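Local atomic coordinates of Non-reducing end alpha-L-arabinofuranosidase BoGH43B (Bacteroides ovatus, PDB entry 5JOZ), a protein that removes terminal non-reducing alpha-L-arabinofuranosyl residues from xyloglucan side branches, converting S units to X units during xyloglucan breakdown. Residues 272-277 against 293-298. Residues are numbered along the deposited sequence; the frame is centred on the assembly and turned at random.
Sequences LAPVTW and ETYLFP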
ATOM      1  N   LEU A 272      -6.757 -10.022   9.334  1.00 22.89           N
ATOM      2  CA  LEU A 272      -8.044  -9.978  10.034  1.00 25.55           C
ATOM      3  C   LEU A 272      -7.996 -10.944  11.207  1.00 26.69           C
ATOM      4  O   LEU A 272      -7.595 -12.101  11.032  1.00 26.92           O
ATOM      5  CB  LEU A 272      -9.166 -10.394   9.079  1.00 26.81           C
ATOM      6  CG  LEU A 272     -10.613 -10.351   9.588  1.00 27.32           C
ATOM      7  CD1 LEU A 272     -11.002  -8.929   9.990  1.00 24.52           C
ATOM      8  CD2 LEU A 272     -11.539 -10.857   8.498  1.00 24.71           C
ATOM      9  N   ALA A 273      -8.388 -10.485  12.395  1.00 25.48           N
ATOM     10  CA  ALA A 273      -8.448 -11.367  13.562  1.00 26.63           C
ATOM     11  C   ALA A 273      -9.649 -11.058  14.466  1.00 26.37           C
ATOM     12  O   ALA A 273     -10.002  -9.896  14.637  1.00 24.24           O
ATOM     13  CB  ALA A 273      -7.147 -11.281  14.347  1.00 26.27           C
ATOM     14  N   PRO A 274     -10.273 -12.103  15.048  1.00 27.15           N
ATOM     15  CA  PRO A 274     -11.361 -11.892  15.981  1.00 26.71           C
ATOM     16  C   PRO A 274     -10.827 -11.396  17.322  1.00 27.06           C
ATOM     17  O   PRO A 274      -9.781 -11.851  17.777  1.00 28.18           O
ATOM     18  CB  PRO A 274     -11.971 -13.287  16.123  1.00 28.72           C
ATOM     19  CG  PRO A 274     -10.810 -14.211  15.947  1.00 28.48           C
ATOM     20  CD  PRO A 274      -9.864 -13.524  15.006  1.00 30.64           C
ATOM     21  N   VAL A 275     -11.547 -10.449  17.915  1.00 29.26           N
ATOM     22  CA  VAL A 275     -11.187  -9.830  19.185  1.00 26.98           C
ATOM     23  C   VAL A 275     -12.220 -10.254  20.220  1.00 24.49           C
ATOM     24  O   VAL A 275     -13.416 -10.131  19.994  1.00 29.03           O
ATOM     25  CB  VAL A 275     -11.181  -8.289  19.053  1.00 26.98           C
ATOM     26  CG1 VAL A 275     -10.931  -7.611  20.400  1.00 25.37           C
ATOM     27  CG2 VAL A 275     -10.139  -7.864  18.035  1.00 27.99           C
ATOM     28  N   THR A 276     -11.750 -10.741  21.357  1.00 27.77           N
ATOM     29  CA  THR A 276     -12.618 -11.187  22.446  1.00 28.79           C
ATOM     30  C   THR A 276     -12.412 -10.308  23.669  1.00 23.88           C
ATOM     31  O   THR A 276     -11.290 -10.033  24.027  1.00 23.85           O
ATOM     32  CB  THR A 276     -12.267 -12.624  22.807  1.00 29.23           C
ATOM     33  OG1 THR A 276     -12.214 -13.387  21.596  1.00 30.91           O
ATOM     34  CG2 THR A 276     -13.304 -13.220  23.770  1.00 31.00           C
ATOM     35  N   TRP A 277     -13.500  -9.875  24.293  1.00 27.17           N
ATOM     36  CA  TRP A 277     -13.443  -9.079  25.524  1.00 28.21           C
ATOM     37  C   TRP A 277     -13.584  -9.978  26.732  1.00 26.89           C
ATOM     38  O   TRP A 277     -14.492 -10.801  26.779  1.00 26.51           O
ATOM     39  CB  TRP A 277     -14.563  -8.045  25.530  1.00 30.13           C
ATOM     40  CG  TRP A 277     -14.405  -7.070  24.423  1.00 30.46           C
ATOM     41  CD1 TRP A 277     -14.823  -7.219  23.148  1.00 29.18           C
ATOM     42  CD2 TRP A 277     -13.745  -5.804  24.486  1.00 28.26           C
ATOM     43  NE1 TRP A 277     -14.492  -6.115  22.414  1.00 26.66           N
ATOM     44  CE2 TRP A 277     -13.822  -5.234  23.203  1.00 25.01           C
ATOM     45  CE3 TRP A 277     -13.107  -5.093  25.503  1.00 26.08           C
ATOM     46  CZ2 TRP A 277     -13.291  -3.981  22.904  1.00 28.35           C
ATOM     47  CZ3 TRP A 277     -12.572  -3.846  25.209  1.00 28.69           C
ATOM     48  CH2 TRP A 277     -12.664  -3.303  23.915  1.00 24.94           C
ATOM     49  N   GLU A 293      -3.253 -18.210  10.829  1.00 23.31           N
ATOM     50  CA  GLU A 293      -3.341 -18.401   9.383  1.00 27.05           C
ATOM     51  C   GLU A 293      -4.763 -18.480   8.895  1.00 28.95           C
ATOM     52  O   GLU A 293      -5.086 -17.916   7.853  1.00 30.45           O
ATOM     53  CB  GLU A 293      -2.591 -19.667   8.940  1.00 23.88           C
ATOM     54  N   THR A 294      -5.606 -19.201   9.630  1.00 31.38           N
ATOM     55  CA  THR A 294      -7.021 -19.316   9.279  1.00 31.26           C
ATOM     56  C   THR A 294      -7.880 -19.098  10.527  1.00 30.66           C
ATOM     57  O   THR A 294      -7.403 -19.215  11.658  1.00 33.49           O
ATOM     58  CB  THR A 294      -7.360 -20.682   8.609  1.00 35.26           C
ATOM     59  OG1 THR A 294      -7.409 -21.712   9.590  1.00 37.99           O
ATOM     60  CG2 THR A 294      -6.328 -21.084   7.558  1.00 36.57           C
ATOM     61  N   TYR A 295      -9.145 -18.754  10.305  1.00 27.84           N
ATOM     62  CA  TYR A 295     -10.115 -18.557  11.392  1.00 26.29           C
ATOM     63  C   TYR A 295     -11.480 -18.946  10.879  1.00 26.83           C
ATOM     64  O   TYR A 295     -11.731 -18.926   9.678  1.00 27.87           O
ATOM     65  CB  TYR A 295     -10.219 -17.075  11.837  1.00 24.07           C
ATOM     66  CG  TYR A 295      -9.114 -16.546  12.694  1.00 22.11           C
ATOM     67  CD1 TYR A 295      -9.056 -16.842  14.047  1.00 20.80           C
ATOM     68  CD2 TYR A 295      -8.144 -15.704  12.164  1.00 24.05           C
ATOM     69  CE1 TYR A 295      -8.040 -16.346  14.852  1.00 23.03           C
ATOM     70  CE2 TYR A 295      -7.113 -15.202  12.954  1.00 23.54           C
ATOM     71  CZ  TYR A 295      -7.064 -15.521  14.294  1.00 24.45           C
ATOM     72  OH  TYR A 295      -6.043 -15.015  15.069  1.00 22.96           O
ATOM     73  N   LEU A 296     -12.371 -19.228  11.816  1.00 26.11           N
ATOM     74  CA  LEU A 296     -13.787 -19.290  11.545  1.00 30.93           C
ATOM     75  C   LEU A 296     -14.260 -17.929  10.982  1.00 37.40           C
ATOM     76  O   LEU A 296     -13.785 -16.849  11.395  1.00 31.51           O
ATOM     77  CB  LEU A 296     -14.567 -19.629  12.825  1.00 33.99           C
ATOM     78  CG  LEU A 296     -14.340 -21.011  13.469  1.00 37.71           C
ATOM     79  CD1 LEU A 296     -14.862 -21.021  14.904  1.00 40.07           C
ATOM     80  CD2 LEU A 296     -14.992 -22.120  12.653  1.00 36.74           C
ATOM     81  N   PHE A 297     -15.212 -18.015  10.057  1.00 30.90           N
ATOM     82  CA  PHE A 297     -15.700 -16.878   9.287  1.00 29.95           C
ATOM     83  C   PHE A 297     -16.441 -15.912  10.217  1.00 30.34           C
ATOM     84  O   PHE A 297     -17.072 -16.354  11.178  1.00 36.80           O
ATOM     85  CB  PHE A 297     -16.645 -17.389   8.184  1.00 29.19           C
ATOM     86  CG  PHE A 297     -16.707 -16.517   6.965  1.00 30.36           C
ATOM     87  CD1 PHE A 297     -15.697 -16.576   6.002  1.00 30.54           C
ATOM     88  CD2 PHE A 297     -17.786 -15.667   6.755  1.00 29.97           C
ATOM     89  CE1 PHE A 297     -15.748 -15.782   4.876  1.00 29.86           C
ATOM     90  CE2 PHE A 297     -17.845 -14.868   5.627  1.00 31.94           C
ATOM     91  CZ  PHE A 297     -16.829 -14.928   4.684  1.00 32.82           C
ATOM     92  N   PRO A 298     -16.354 -14.590   9.960  1.00 29.11           N
ATOM     93  CA  PRO A 298     -17.199 -13.636  10.694  1.00 30.17           C
ATOM     94  C   PRO A 298     -18.687 -13.972  10.627  1.00 26.33           C
ATOM     95  O   PRO A 298     -19.111 -14.665   9.711  1.00 23.77           O
ATOM     96  CB  PRO A 298     -16.929 -12.319   9.969  1.00 27.54           C
ATOM     97  CG  PRO A 298     -15.534 -12.445   9.500  1.00 28.33           C
ATOM     98  CD  PRO A 298     -15.393 -13.889   9.092  1.00 28.04           C
TER
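Pro274 lies over the ring of Tyr295 in a CH-pi contact at the edge of the five-bladed beta-propeller of this family 43 glycosidase. Strand 269-277 belongs to the four-stranded antiparallel blade that starts at strand 234-243, whereas strand 294-296 pairs with strand 4-6 near the N-terminus of the chain. No hydrogen bond joins segments 272-277 and 293-298; their strand axes, inclined at 48°, stay 8.2 Å apart at closest approach, and side chains bridge the distance. Pro274 CD sits 3.4 Å from the centroid of the Tyr295 ring and only 14° off its normal. Beside it, Pro274 CG reaches the rim, 3.7 Å from both CD1 and CE1 of Tyr295. The tyrosine is directed there by chi1 of -77°, which sets CG anti to its own carbonyl carbon and beside the backbone N. Its hydroxyl is hydrogen-bonded to Gln292 N, a tie that should limit swinging of the ring. An alanine in place of Tyr295 would probably leave Pro274 without its aromatic platform and Gln292 N without this hydroxyl partner. Leu272 contributes through backbone and side chain alike: its carbonyl O, hydrogen-bonded to Asn7 ND2, approaches the ring obliquely, 3.7 Å from Tyr295 CE2, while its side chain packs loosely on Pro298, CD2 to CG at 4.4 Å. Trp250 of the adjacent strand touches Leu272, Pro274 and Pro298, and Phe5 meets Leu272, Tyr295 and Pro298, extending this apolar seam between blade and terminal pairing. The methyl carbon CB of Ala273 lies 4.0 Å from Tyr295 OH.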